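Multicopper oxidase (Arthrobacter sp. FB24, PDB 3GDC) probably couples the one-electron oxidation of phenolic or similar substrates to the reduction of dioxygen to water, as a two-domain laccase-like multicopper oxidase. Local coordinates at residues K265-A270 against G279-F284; S220-G225 against H269-E274; D12-L17 against F190-F195; M165-N170 against S184-P189. All blocks are in the same frame, centred on the assembly; numbering follows the deposited sequence.

Contact 1: residues K265-A270 against G279-F284; sequences KFMFHA and GWMGFF. With CU (copper (II) ion), chain G.
Phe268 is wedged between Trp280 and Phe284 on one face of an antiparallel pair formed by strands 265-269 and 281-284, and here the packing is tight. Phe268 CD1 meets the rim of the indole at Trp280 CZ3, 3.5 Å away, the two rings set obliquely, while CE2 of Phe284 sits over one face of the Phe268 ring, toward the rim. Gly282 lies opposite Phe268, where a beta carbon would crowd the Phe268 ring. The indole, with CG anti to the backbone N (chi1 177°), lies flat along the chain of residues 269-270: the CB of Ala270 rests 3.6 Å from the centroid of the five-membered ring of Trp280, and the CA of His269 over the six-membered ring. A leucine in place of Trp280 would probably strip the cover from Ala270 and leave CD1 of Phe268 without its aromatic neighbour. On the other face Met267 CE touches Met281 CE at 3.6 Å, and NE2 of His269 binds a copper ion. The contact is looser at the partly exposed end, where Lys265 stretches over one face of the Phe283 ring with its NZ off-centre, 4.5 Å from the centroid, in a cation-pi contact. Four backbone bonds link Phe266 with Phe284 and Phe268 with Gly282. Strand 218-223 flanks strand 264-269, helix 191-194 and strand 197-200 border strand 281-287, and Met167 and Met169 of strand 163-172 pack against the aromatic face.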
loop_
_atom_site.group_PDB
_atom_site.type_symbol
_atom_site.label_atom_id
_atom_site.label_comp_id
_atom_site.label_asym_id
_atom_site.label_seq_id
_atom_site.Cartn_x
_atom_site.Cartn_y
_atom_site.Cartn_z
ATOM N N LYS A 265 19.309 -17.685 13.771
ATOM C CA LYS A 265 18.337 -16.655 14.134
ATOM C C LYS A 265 18.129 -15.648 13.010
ATOM O O LYS A 265 19.094 -15.046 12.517
ATOM C CB LYS A 265 18.808 -15.892 15.370
ATOM C CG LYS A 265 18.361 -16.446 16.697
ATOM C CD LYS A 265 18.644 -15.412 17.771
ATOM C CE LYS A 265 18.197 -15.870 19.142
ATOM N NZ LYS A 265 18.232 -14.720 20.096
ATOM N N PHE A 266 16.869 -15.454 12.621
ATOM C CA PHE A 266 16.506 -14.506 11.574
ATOM C C PHE A 266 15.428 -13.559 12.071
ATOM O O PHE A 266 14.321 -13.988 12.414
ATOM C CB PHE A 266 16.062 -15.258 10.319
ATOM C CG PHE A 266 17.153 -16.093 9.718
ATOM C CD1 PHE A 266 18.037 -15.535 8.801
ATOM C CD2 PHE A 266 17.330 -17.421 10.106
ATOM C CE1 PHE A 266 19.067 -16.291 8.243
ATOM C CE2 PHE A 266 18.370 -18.198 9.563
ATOM C CZ PHE A 266 19.236 -17.631 8.624
ATOM N N MET A 267 15.768 -12.277 12.144
ATOM C CA MET A 267 14.827 -11.268 12.632
ATOM C C MET A 267 13.619 -11.124 11.696
ATOM O O MET A 267 13.728 -11.295 10.479
ATOM C CB MET A 267 15.530 -9.923 12.800
ATOM C CG MET A 267 14.750 -8.900 13.607
ATOM S SD MET A 267 15.718 -7.394 13.829
ATOM C CE MET A 267 16.739 -7.873 15.210
ATOM N N PHE A 268 12.459 -10.856 12.284
ATOM C CA PHE A 268 11.297 -10.431 11.508
ATOM C C PHE A 268 10.641 -9.267 12.232
ATOM O O PHE A 268 10.610 -9.231 13.474
ATOM C CB PHE A 268 10.330 -11.588 11.197
ATOM C CG PHE A 268 9.544 -12.084 12.377
ATOM C CD1 PHE A 268 8.183 -11.777 12.504
ATOM C CD2 PHE A 268 10.144 -12.888 13.341
ATOM C CE1 PHE A 268 7.448 -12.239 13.611
ATOM C CE2 PHE A 268 9.425 -13.355 14.431
ATOM C CZ PHE A 268 8.067 -13.032 14.566
ATOM N N HIS A 269 10.162 -8.290 11.463
ATOM C CA HIS A 269 9.619 -7.069 12.060
ATOM C C HIS A 269 8.910 -6.220 11.022
ATOM O O HIS A 269 9.027 -6.463 9.819
ATOM C CB HIS A 269 10.748 -6.242 12.701
ATOM C CG HIS A 269 11.863 -5.918 11.759
ATOM N ND1 HIS A 269 11.862 -4.798 10.958
ATOM C CD2 HIS A 269 13.015 -6.576 11.486
ATOM C CE1 HIS A 269 12.968 -4.777 10.236
ATOM N NE2 HIS A 269 13.680 -5.850 10.534
ATOM N N ALA A 270 8.185 -5.208 11.480
ATOM C CA ALA A 270 7.669 -4.195 10.566
ATOM C C ALA A 270 8.852 -3.488 9.912
ATOM O O ALA A 270 9.842 -3.195 10.581
ATOM C CB ALA A 270 6.832 -3.189 11.322
ATOM N N GLY A 279 7.802 -2.557 19.593
ATOM C CA GLY A 279 7.376 -3.898 19.967
ATOM C C GLY A 279 7.130 -4.889 18.853
ATOM O O GLY A 279 7.073 -6.092 19.102
ATOM N N TRP A 280 6.981 -4.399 17.626
ATOM C CA TRP A 280 6.718 -5.277 16.484
ATOM C C TRP A 280 8.058 -5.749 15.882
ATOM O O TRP A 280 8.463 -5.363 14.787
ATOM C CB TRP A 280 5.726 -4.593 15.515
ATOM C CG TRP A 280 5.351 -5.278 14.197
ATOM C CD1 TRP A 280 4.591 -4.713 13.201
ATOM C CD2 TRP A 280 5.725 -6.583 13.715
ATOM N NE1 TRP A 280 4.473 -5.572 12.144
ATOM C CE2 TRP A 280 5.156 -6.727 12.425
ATOM C CE3 TRP A 280 6.480 -7.646 14.241
ATOM C CZ2 TRP A 280 5.317 -7.880 11.656
ATOM C CZ3 TRP A 280 6.642 -8.795 13.475
ATOM C CH2 TRP A 280 6.066 -8.901 12.191
ATOM N N MET A 281 8.753 -6.582 16.658
ATOM C CA MET A 281 9.962 -7.263 16.208
ATOM C C MET A 281 10.155 -8.578 16.961
ATOM O O MET A 281 9.773 -8.702 18.122
ATOM C CB MET A 281 11.205 -6.359 16.335
ATOM C CG MET A 281 11.590 -5.963 17.734
ATOM S SD MET A 281 13.140 -4.994 17.828
ATOM C CE MET A 281 14.189 -5.867 16.712
ATOM N N GLY A 282 10.728 -9.556 16.273
ATOM C CA GLY A 282 11.051 -10.846 16.872
ATOM C C GLY A 282 12.085 -11.587 16.042
ATOM O O GLY A 282 12.675 -11.018 15.118
ATOM N N PHE A 283 12.306 -12.853 16.392
ATOM C CA PHE A 283 13.189 -13.735 15.639
ATOM C C PHE A 283 12.490 -15.033 15.288
ATOM O O PHE A 283 11.668 -15.531 16.071
ATOM C CB PHE A 283 14.401 -14.138 16.479
ATOM C CG PHE A 283 15.331 -13.015 16.794
ATOM C CD1 PHE A 283 16.204 -12.525 15.824
ATOM C CD2 PHE A 283 15.360 -12.467 18.072
ATOM C CE1 PHE A 283 17.088 -11.480 16.122
ATOM C CE2 PHE A 283 16.239 -11.431 18.380
ATOM C CZ PHE A 283 17.097 -10.936 17.403
ATOM N N PHE A 284 12.855 -15.583 14.133
ATOM C CA PHE A 284 12.714 -17.021 13.881
ATOM C C PHE A 284 14.003 -17.696 14.323
ATOM O O PHE A 284 15.099 -17.169 14.098
ATOM C CB PHE A 284 12.503 -17.318 12.402
ATOM C CG PHE A 284 11.122 -17.017 11.916
ATOM C CD1 PHE A 284 10.142 -18.005 11.910
ATOM C CD2 PHE A 284 10.801 -15.738 11.461
ATOM C CE1 PHE A 284 8.853 -17.708 11.457
ATOM C CE2 PHE A 284 9.513 -15.443 11.001
ATOM C CZ PHE A 284 8.547 -16.435 10.998
HETATM CU CU CU G . 15.572 -5.820 10.227
#

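Contact 2: residues S220-G225 against H269-E274; sequences SFHIHG and HAHKTE. With CU (copper (II) ion), chain G; CU (copper (II) ion), chain J.
His224 and His269 meet at a copper ion, each binding it through NE2 at 1.9 Å, and their two NE2 atoms stand 3.2 Å apart as fellow ligands. His134 of the second subunit supplies the remaining ligand. His271 NE2 binds a second copper at 2.1 Å, together with His93 and His132 of the second subunit, and NE2 of His222 is a ligand of a further copper that it shares with His91 of that subunit.

Among the backbone bonds, His222 and His269 form an antiparallel hydrogen-bonded pair: His222 N gives to His269 O at 2.8 Å, and His269 N gives to His222 O at 3.0 Å. A side chain takes over beyond this pair, as Ser220 OG accepts from His271 N at 2.8 Å with a bent N-H...O angle of 132°. The hydroxyl faces the turn because it stands between the backbone N and carbonyl carbon of its own residue (chi1 64°).

The ring contacts are mostly edge-on. His222 turns its edge toward the face of His269 in an offset arrangement with the planes at 77°, and receives the edge of His271 on its own face, with His271 CD2 3.9 Å from His222 CG. His224 and His269 meet rim to rim.

Away from the metals, ND1 of His222 is bonded to the carbonyl O of Asp244, and His224 has its main polar partner in Asp101 of the second subunit. Three neighbouring coppers thus draw ligands from both subunits, the arrangement expected of a trinuclear cluster, which in multicopper oxidases reduces dioxygen.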
loop_
_atom_site.group_PDB
_atom_site.type_symbol
_atom_site.label_atom_id
_atom_site.label_comp_id
_atom_site.label_asym_id
_atom_site.label_seq_id
_atom_site.Cartn_x
_atom_site.Cartn_y
_atom_site.Cartn_z
ATOM N N SER A 220 3.588 -3.215 7.954
ATOM C CA SER A 220 4.376 -4.041 7.056
ATOM C C SER A 220 5.014 -5.205 7.799
ATOM O O SER A 220 4.896 -5.322 9.028
ATOM C CB SER A 220 5.420 -3.207 6.298
ATOM O OG SER A 220 6.375 -2.653 7.182
ATOM N N PHE A 221 5.663 -6.073 7.031
ATOM C CA PHE A 221 6.244 -7.318 7.528
ATOM C C PHE A 221 7.470 -7.618 6.706
ATOM O O PHE A 221 7.386 -7.707 5.478
ATOM C CB PHE A 221 5.238 -8.473 7.369
ATOM C CG PHE A 221 5.759 -9.816 7.812
ATOM C CD1 PHE A 221 5.384 -10.353 9.042
ATOM C CD2 PHE A 221 6.599 -10.565 6.982
ATOM C CE1 PHE A 221 5.858 -11.610 9.453
ATOM C CE2 PHE A 221 7.085 -11.813 7.392
ATOM C CZ PHE A 221 6.711 -12.334 8.622
ATOM N N HIS A 222 8.601 -7.816 7.378
ATOM C CA HIS A 222 9.843 -8.168 6.696
ATOM C C HIS A 222 10.543 -9.275 7.454
ATOM O O HIS A 222 10.566 -9.254 8.676
ATOM C CB HIS A 222 10.773 -6.944 6.600
ATOM C CG HIS A 222 12.151 -7.271 6.109
ATOM N ND1 HIS A 222 12.387 -7.835 4.874
ATOM C CD2 HIS A 222 13.366 -7.123 6.690
ATOM C CE1 HIS A 222 13.685 -8.023 4.713
ATOM N NE2 HIS A 222 14.302 -7.596 5.799
ATOM N N ILE A 223 11.114 -10.232 6.724
ATOM C CA ILE A 223 11.909 -11.302 7.319
ATOM C C ILE A 223 13.361 -11.226 6.811
ATOM O O ILE A 223 13.597 -11.147 5.605
ATOM C CB ILE A 223 11.290 -12.697 7.023
ATOM C CG1 ILE A 223 12.181 -13.826 7.528
ATOM C CG2 ILE A 223 11.005 -12.876 5.522
ATOM C CD1 ILE A 223 12.154 -13.998 8.993
ATOM N N HIS A 224 14.317 -11.246 7.737
ATOM C CA HIS A 224 15.742 -11.233 7.384
ATOM C C HIS A 224 16.181 -12.521 6.717
ATOM O O HIS A 224 15.813 -13.615 7.159
ATOM C CB HIS A 224 16.596 -11.061 8.639
ATOM C CG HIS A 224 16.613 -9.670 9.187
ATOM N ND1 HIS A 224 17.698 -9.164 9.874
ATOM C CD2 HIS A 224 15.691 -8.676 9.154
ATOM C CE1 HIS A 224 17.440 -7.926 10.249
ATOM N NE2 HIS A 224 16.230 -7.605 9.825
ATOM N N GLY A 225 16.993 -12.377 5.673
ATOM C CA GLY A 225 17.667 -13.496 5.008
ATOM C C GLY A 225 16.789 -14.471 4.247
ATOM O O GLY A 225 17.253 -15.535 3.827
ATOM N N HIS A 269 10.162 -8.290 11.463
ATOM C CA HIS A 269 9.619 -7.069 12.060
ATOM C C HIS A 269 8.910 -6.220 11.022
ATOM O O HIS A 269 9.027 -6.463 9.819
ATOM C CB HIS A 269 10.748 -6.242 12.701
ATOM C CG HIS A 269 11.863 -5.918 11.759
ATOM N ND1 HIS A 269 11.862 -4.798 10.958
ATOM C CD2 HIS A 269 13.015 -6.576 11.486
ATOM C CE1 HIS A 269 12.968 -4.777 10.236
ATOM N NE2 HIS A 269 13.680 -5.850 10.534
ATOM N N ALA A 270 8.185 -5.208 11.480
ATOM C CA ALA A 270 7.669 -4.195 10.566
ATOM C C ALA A 270 8.852 -3.488 9.912
ATOM O O ALA A 270 9.842 -3.195 10.581
ATOM C CB ALA A 270 6.832 -3.189 11.322
ATOM N N HIS A 271 8.763 -3.220 8.615
ATOM C CA HIS A 271 9.791 -2.401 7.979
ATOM C C HIS A 271 9.482 -0.906 8.157
ATOM O O HIS A 271 10.122 -0.044 7.555
ATOM C CB HIS A 271 10.023 -2.786 6.514
ATOM C CG HIS A 271 11.434 -2.560 6.062
ATOM N ND1 HIS A 271 12.027 -1.315 6.091
ATOM C CD2 HIS A 271 12.379 -3.415 5.602
ATOM C CE1 HIS A 271 13.272 -1.412 5.659
ATOM N NE2 HIS A 271 13.511 -2.675 5.354
ATOM N N LYS A 272 8.480 -0.622 8.987
ATOM C CA LYS A 272 8.258 0.714 9.519
ATOM C C LYS A 272 8.973 0.754 10.867
ATOM O O LYS A 272 8.496 0.195 11.857
ATOM C CB LYS A 272 6.759 0.998 9.673
ATOM C CG LYS A 272 6.456 2.413 10.169
ATOM C CD LYS A 272 6.141 3.326 9.014
ATOM C CE LYS A 272 6.607 4.751 9.274
ATOM N NZ LYS A 272 6.259 5.281 10.616
ATOM N N THR A 273 10.125 1.416 10.890
ATOM C CA THR A 273 11.063 1.363 12.018
ATOM C C THR A 273 10.466 1.792 13.368
ATOM O O THR A 273 10.757 1.180 14.389
ATOM C CB THR A 273 12.370 2.150 11.703
ATOM O OG1 THR A 273 12.135 3.560 11.819
ATOM C CG2 THR A 273 12.840 1.831 10.298
ATOM N N GLU A 274 9.621 2.820 13.352
ATOM C CA GLU A 274 8.864 3.272 14.517
ATOM C C GLU A 274 8.125 2.116 15.217
ATOM O O GLU A 274 8.123 2.019 16.451
ATOM C CB GLU A 274 7.856 4.331 14.065
ATOM C CG GLU A 274 6.959 4.914 15.149
ATOM C CD GLU A 274 5.813 5.763 14.590
ATOM O OE1 GLU A 274 5.046 6.322 15.410
ATOM O OE2 GLU A 274 5.677 5.889 13.346
HETATM CU CU CU G . 15.572 -5.820 10.227
HETATM CU CU CU J . 15.463 -3.524 5.110
#

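Contact 3: residues D12-L17 against F190-F195; sequences DPTAIL and FHFMDF
Pro13 and His191 each stand in the first turn of a short helix, their CA atoms 7.1 Å apart, so that the two segments meet at their N-terminal turns. Helix 13-17 starts at Asp12, whose OD1 caps it through weak bonds from the backbone N atoms of Thr14 and Ala15. Helix 191-194 is a single turn following Phe190, and Phe195 N still bonds to the carbonyl O of His191.

The imidazole of His191 is held both over a face and at an edge. Pro13 lays its ring over one face, with CD 3.8 Å from the centroid of the His191 ring and almost on the ring normal. At the edge, in the ring plane, Thr14 OG1 and His191 NE2 share a hydrogen bond of 2.6 Å in which either could be the donor. The CG of His191 is anti to its backbone N (chi1 171°), which sends the ring across to helix 13-17. Phe192 stands at the edge of the imidazole and turns its own face to His191 CD2, while its CZ reaches Pro13 CB at 3.8 Å and its CE1 meets CD2 of Leu17 at 4.0 Å. A water bonded to Thr14 OG1 also donates to Phe195 O, adding a second polar link. An alanine at His191 is likely to leave Thr14 OG1 without this partner and Pro13 without a flat surface to rest on.

Leu17 continues inward to Val197 of strand 197-200 and to Met165 and Met167 of strand 163-172. The arrangement is that of an N-terminal helix clasped to the short helix between strands 182-185 and 197-200 of the C-terminal cupredoxin-like domain.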
loop_
_atom_site.group_PDB
_atom_site.type_symbol
_atom_site.label_atom_id
_atom_site.label_comp_id
_atom_site.label_asym_id
_atom_site.label_seq_id
_atom_site.Cartn_x
_atom_site.Cartn_y
_atom_site.Cartn_z
ATOM N N ASP A 12 -0.530 -15.366 25.911
ATOM C CA ASP A 12 0.615 -16.178 25.459
ATOM C C ASP A 12 0.696 -16.156 23.936
ATOM O O ASP A 12 0.062 -16.972 23.265
ATOM C CB ASP A 12 0.522 -17.621 25.970
ATOM C CG ASP A 12 1.780 -18.451 25.665
ATOM O OD1 ASP A 12 2.658 -18.029 24.879
ATOM O OD2 ASP A 12 1.890 -19.560 26.227
ATOM N N PRO A 13 1.468 -15.211 23.379
ATOM C CA PRO A 13 1.582 -15.087 21.919
ATOM C C PRO A 13 2.102 -16.347 21.220
ATOM O O PRO A 13 1.700 -16.631 20.082
ATOM C CB PRO A 13 2.565 -13.924 21.743
ATOM C CG PRO A 13 2.391 -13.107 23.027
ATOM C CD PRO A 13 2.251 -14.172 24.078
ATOM N N THR A 14 2.995 -17.085 21.885
ATOM C CA THR A 14 3.525 -18.331 21.317
ATOM C C THR A 14 2.419 -19.364 21.136
ATOM O O THR A 14 2.343 -20.018 20.095
ATOM C CB THR A 14 4.687 -18.911 22.170
ATOM O OG1 THR A 14 5.795 -18.011 22.101
ATOM C CG2 THR A 14 5.152 -20.262 21.637
ATOM N N ALA A 15 1.568 -19.501 22.150
ATOM C CA ALA A 15 0.427 -20.407 22.076
ATOM C C ALA A 15 -0.533 -19.960 20.965
ATOM O O ALA A 15 -0.981 -20.777 20.141
ATOM C CB ALA A 15 -0.284 -20.457 23.411
ATOM N N ILE A 16 -0.813 -18.661 20.930
ATOM C CA ILE A 16 -1.701 -18.064 19.918
ATOM C C ILE A 16 -1.209 -18.356 18.499
ATOM O O ILE A 16 -2.001 -18.640 17.591
ATOM C CB ILE A 16 -1.853 -16.540 20.161
ATOM C CG1 ILE A 16 -2.660 -16.319 21.447
ATOM C CG2 ILE A 16 -2.512 -15.839 18.948
ATOM C CD1 ILE A 16 -2.898 -14.863 21.814
ATOM N N LEU A 17 0.112 -18.306 18.328
ATOM C CA LEU A 17 0.755 -18.514 17.046
ATOM C C LEU A 17 0.283 -19.792 16.336
ATOM O O LEU A 17 0.135 -19.808 15.111
ATOM C CB LEU A 17 2.272 -18.543 17.245
ATOM C CG LEU A 17 3.230 -18.588 16.071
ATOM C CD1 LEU A 17 3.181 -17.262 15.300
ATOM C CD2 LEU A 17 4.618 -18.836 16.646
ATOM N N PHE A 190 7.536 -7.281 21.696
ATOM C CA PHE A 190 8.849 -7.954 21.808
ATOM C C PHE A 190 8.856 -9.408 22.309
ATOM O O PHE A 190 9.932 -9.965 22.572
ATOM C CB PHE A 190 9.822 -7.147 22.685
ATOM C CG PHE A 190 10.026 -5.724 22.247
ATOM C CD1 PHE A 190 10.693 -5.430 21.059
ATOM C CD2 PHE A 190 9.611 -4.675 23.056
ATOM C CE1 PHE A 190 10.903 -4.104 20.666
ATOM C CE2 PHE A 190 9.823 -3.343 22.674
ATOM C CZ PHE A 190 10.469 -3.058 21.484
ATOM N N HIS A 191 7.687 -10.041 22.418
ATOM C CA HIS A 191 7.637 -11.430 22.895
ATOM C C HIS A 191 8.549 -12.372 22.102
ATOM O O HIS A 191 9.253 -13.215 22.697
ATOM C CB HIS A 191 6.194 -11.956 22.918
ATOM C CG HIS A 191 6.086 -13.425 23.198
ATOM N ND1 HIS A 191 6.072 -13.940 24.477
ATOM C CD2 HIS A 191 5.983 -14.487 22.363
ATOM C CE1 HIS A 191 5.966 -15.257 24.416
ATOM N NE2 HIS A 191 5.904 -15.612 23.146
ATOM N N PHE A 192 8.542 -12.242 20.774
ATOM C CA PHE A 192 9.303 -13.164 19.922
ATOM C C PHE A 192 10.797 -12.805 19.820
ATOM O O PHE A 192 11.568 -13.495 19.151
ATOM C CB PHE A 192 8.637 -13.327 18.545
ATOM C CG PHE A 192 7.255 -13.928 18.620
ATOM C CD1 PHE A 192 7.090 -15.289 18.913
ATOM C CD2 PHE A 192 6.124 -13.135 18.441
ATOM C CE1 PHE A 192 5.812 -15.863 19.001
ATOM C CE2 PHE A 192 4.826 -13.701 18.520
ATOM C CZ PHE A 192 4.677 -15.069 18.804
ATOM N N MET A 193 11.191 -11.741 20.509
ATOM C CA MET A 193 12.620 -11.471 20.742
ATOM C C MET A 193 13.120 -12.435 21.808
ATOM O O MET A 193 14.210 -13.010 21.680
ATOM C CB MET A 193 12.861 -10.034 21.203
ATOM C CG MET A 193 12.510 -8.945 20.191
ATOM S SD MET A 193 13.593 -8.946 18.751
ATOM C CE MET A 193 15.115 -8.288 19.469
ATOM N N ASP A 194 12.313 -12.611 22.849
ATOM C CA ASP A 194 12.677 -13.461 23.992
ATOM C C ASP A 194 12.358 -14.920 23.762
ATOM O O ASP A 194 13.030 -15.806 24.317
ATOM C CB ASP A 194 11.974 -12.974 25.258
ATOM C CG ASP A 194 12.475 -11.628 25.706
ATOM O OD1 ASP A 194 13.659 -11.321 25.439
ATOM O OD2 ASP A 194 11.693 -10.874 26.327
ATOM N N PHE A 195 11.318 -15.165 22.964
ATOM C CA PHE A 195 10.838 -16.502 22.667
ATOM C C PHE A 195 10.709 -16.649 21.162
ATOM O O PHE A 195 9.613 -16.563 20.619
ATOM C CB PHE A 195 9.506 -16.758 23.389
ATOM C CG PHE A 195 9.633 -16.680 24.879
ATOM C CD1 PHE A 195 10.119 -17.771 25.595
ATOM C CD2 PHE A 195 9.340 -15.500 25.558
ATOM C CE1 PHE A 195 10.281 -17.698 26.972
ATOM C CE2 PHE A 195 9.498 -15.417 26.933
ATOM C CZ PHE A 195 9.967 -16.521 27.641
HETATM O O HOH W 1 7.749 -18.759 20.164
#

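Contact 4: residues M165-N170 against S184-P189; sequences MVMVMN and SVNGLP
Asn186 grips strand 165-170 with both ends of its carboxamide. Its ND2 donates to Val166 O at 2.8 Å in a nearly straight bond (177°) that lies in the plane of the amide, and its OD1 accepts from Val168 N, also at 2.8 Å. Its backbone N donates to Val168 O, making three bonds from one residue. With CG anti to the carbonyl carbon (chi1 -71°), the amide runs alongside the strand and takes the place that a continuing strand backbone would fill. The positive phi of Asn186 (66°) marks where the chain turns off.

Before that turn the pairing is regular: Asn170 N donates to Ser184 O at 3.0 Å, and Ser184 N to Asn170 O at 3.1 Å. Met169 and Val185 form the next, non-hydrogen-bonded pair, between Asn170-Ser184 and the bonds of Asn186, and CG2 of Val185 packs on CB of Met167 at 3.6 Å. OG of Ser184 accepts from Gly187 N at 3.0 Å, an ST motif that ties the turn back to the strand end. In this buried setting the amide of Asn186 satisfies the carbonyl O of Val166 and the N-H of Val168, so that the hairpin's polar pairing extends past the point where strand 182-185 ends.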
loop_
_atom_site.group_PDB
_atom_site.type_symbol
_atom_site.label_atom_id
_atom_site.label_comp_id
_atom_site.label_asym_id
_atom_site.label_seq_id
_atom_site.Cartn_x
_atom_site.Cartn_y
_atom_site.Cartn_z
ATOM N N MET A 165 0.938 -21.344 10.956
ATOM C CA MET A 165 0.825 -20.404 12.064
ATOM C C MET A 165 0.011 -19.167 11.692
ATOM O O MET A 165 -0.267 -18.919 10.508
ATOM C CB MET A 165 2.211 -20.009 12.591
ATOM C CG MET A 165 3.191 -19.619 11.530
ATOM S SD MET A 165 4.852 -19.334 12.200
ATOM C CE MET A 165 5.420 -20.994 12.451
ATOM N N VAL A 166 -0.387 -18.424 12.722
ATOM C CA VAL A 166 -1.143 -17.185 12.570
ATOM C C VAL A 166 -0.430 -16.042 13.292
ATOM O O VAL A 166 0.048 -16.189 14.419
ATOM C CB VAL A 166 -2.648 -17.319 13.024
ATOM C CG1 VAL A 166 -2.783 -17.779 14.474
ATOM C CG2 VAL A 166 -3.422 -16.023 12.782
ATOM N N MET A 167 -0.363 -14.904 12.609
ATOM C CA MET A 167 0.257 -13.700 13.151
ATOM C C MET A 167 -0.669 -12.504 12.973
ATOM O O MET A 167 -0.927 -12.063 11.839
ATOM C CB MET A 167 1.594 -13.434 12.450
ATOM C CG MET A 167 2.649 -14.469 12.791
ATOM S SD MET A 167 4.260 -13.974 12.164
ATOM C CE MET A 167 5.287 -15.243 12.939
ATOM N N VAL A 168 -1.158 -11.979 14.091
ATOM C CA VAL A 168 -2.021 -10.804 14.071
ATOM C C VAL A 168 -1.209 -9.592 14.552
ATOM O O VAL A 168 -0.688 -9.576 15.679
ATOM C CB VAL A 168 -3.289 -10.983 14.934
ATOM C CG1 VAL A 168 -4.167 -9.738 14.850
ATOM C CG2 VAL A 168 -4.079 -12.251 14.512
ATOM N N MET A 169 -1.084 -8.604 13.672
ATOM C CA MET A 169 -0.314 -7.395 13.956
ATOM C C MET A 169 -1.254 -6.336 14.502
ATOM O O MET A 169 -2.247 -5.986 13.850
ATOM C CB MET A 169 0.364 -6.867 12.679
ATOM C CG MET A 169 1.278 -7.846 11.979
ATOM S SD MET A 169 2.031 -7.136 10.494
ATOM C CE MET A 169 0.587 -6.963 9.423
ATOM N N ASN A 170 -0.950 -5.820 15.693
ATOM C CA ASN A 170 -1.806 -4.817 16.313
ATOM C C ASN A 170 -1.019 -3.666 16.939
ATOM O O ASN A 170 0.216 -3.604 16.838
ATOM C CB ASN A 170 -2.712 -5.459 17.382
ATOM C CG ASN A 170 -1.927 -5.947 18.603
ATOM O OD1 ASN A 170 -0.711 -5.781 18.663
ATOM N ND2 ASN A 170 -2.620 -6.536 19.579
ATOM N N SER A 184 2.550 -4.943 18.430
ATOM C CA SER A 184 2.882 -6.336 18.677
ATOM C C SER A 184 2.501 -7.220 17.504
ATOM O O SER A 184 1.767 -6.797 16.616
ATOM C CB SER A 184 2.223 -6.843 19.976
ATOM O OG SER A 184 0.938 -7.418 19.753
ATOM N N VAL A 185 3.061 -8.426 17.502
ATOM C CA VAL A 185 2.461 -9.536 16.782
ATOM C C VAL A 185 1.960 -10.547 17.811
ATOM O O VAL A 185 2.707 -10.999 18.686
ATOM C CB VAL A 185 3.399 -10.164 15.715
ATOM C CG1 VAL A 185 4.826 -10.374 16.241
ATOM C CG2 VAL A 185 2.819 -11.490 15.205
ATOM N N ASN A 186 0.672 -10.873 17.727
ATOM C CA ASN A 186 0.055 -11.827 18.655
ATOM C C ASN A 186 -0.052 -11.439 20.130
ATOM O O ASN A 186 -0.204 -12.295 20.991
ATOM C CB ASN A 186 0.651 -13.236 18.457
ATOM C CG ASN A 186 0.202 -13.859 17.161
ATOM O OD1 ASN A 186 -0.660 -13.304 16.472
ATOM N ND2 ASN A 186 0.772 -15.012 16.814
ATOM N N GLY A 187 0.006 -10.139 20.415
ATOM C CA GLY A 187 -0.456 -9.635 21.696
ATOM C C GLY A 187 0.531 -8.907 22.583
ATOM O O GLY A 187 0.130 -7.993 23.304
ATOM N N LEU A 188 1.801 -9.308 22.553
ATOM C CA LEU A 188 2.788 -8.746 23.486
ATOM C C LEU A 188 4.019 -8.187 22.779
ATOM O O LEU A 188 4.736 -8.928 22.108
ATOM C CB LEU A 188 3.240 -9.793 24.496
ATOM C CG LEU A 188 2.240 -10.419 25.461
ATOM C CD1 LEU A 188 3.015 -11.423 26.333
ATOM C CD2 LEU A 188 1.562 -9.343 26.304
ATOM N N PRO A 189 4.265 -6.880 22.935
ATOM C CA PRO A 189 5.459 -6.239 22.393
ATOM C C PRO A 189 6.726 -7.035 22.723
ATOM O O PRO A 189 6.924 -7.438 23.880
ATOM C CB PRO A 189 5.471 -4.897 23.119
ATOM C CG PRO A 189 4.027 -4.598 23.303
ATOM C CD PRO A 189 3.409 -5.908 23.643
#

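From the N terminus, helix 13-18 opens contact 3, whose long loop closes only at helix 191-194, after much of the chain's strand structure has been passed. Nested within that loop, contact 4 closes the hairpin of strands 163-172 and 182-185. The two touch where Leu17 O bonds to Val166 N. Contacts 2 and 1 come after both and overlap each other: contact 2 joins strand 218-223 to residues 269-274, and contact 1 opens at 265-270 before that loop has closed, joining strand 264-269 to strand 281-287. His269 and Ala270 are common to both. Phe192 O, bonded to Phe283 N, fastens contact 3 to contact 1, while Trp280 against Met169 and Val185 brings contact 4's sheet against the copper-bearing sheet.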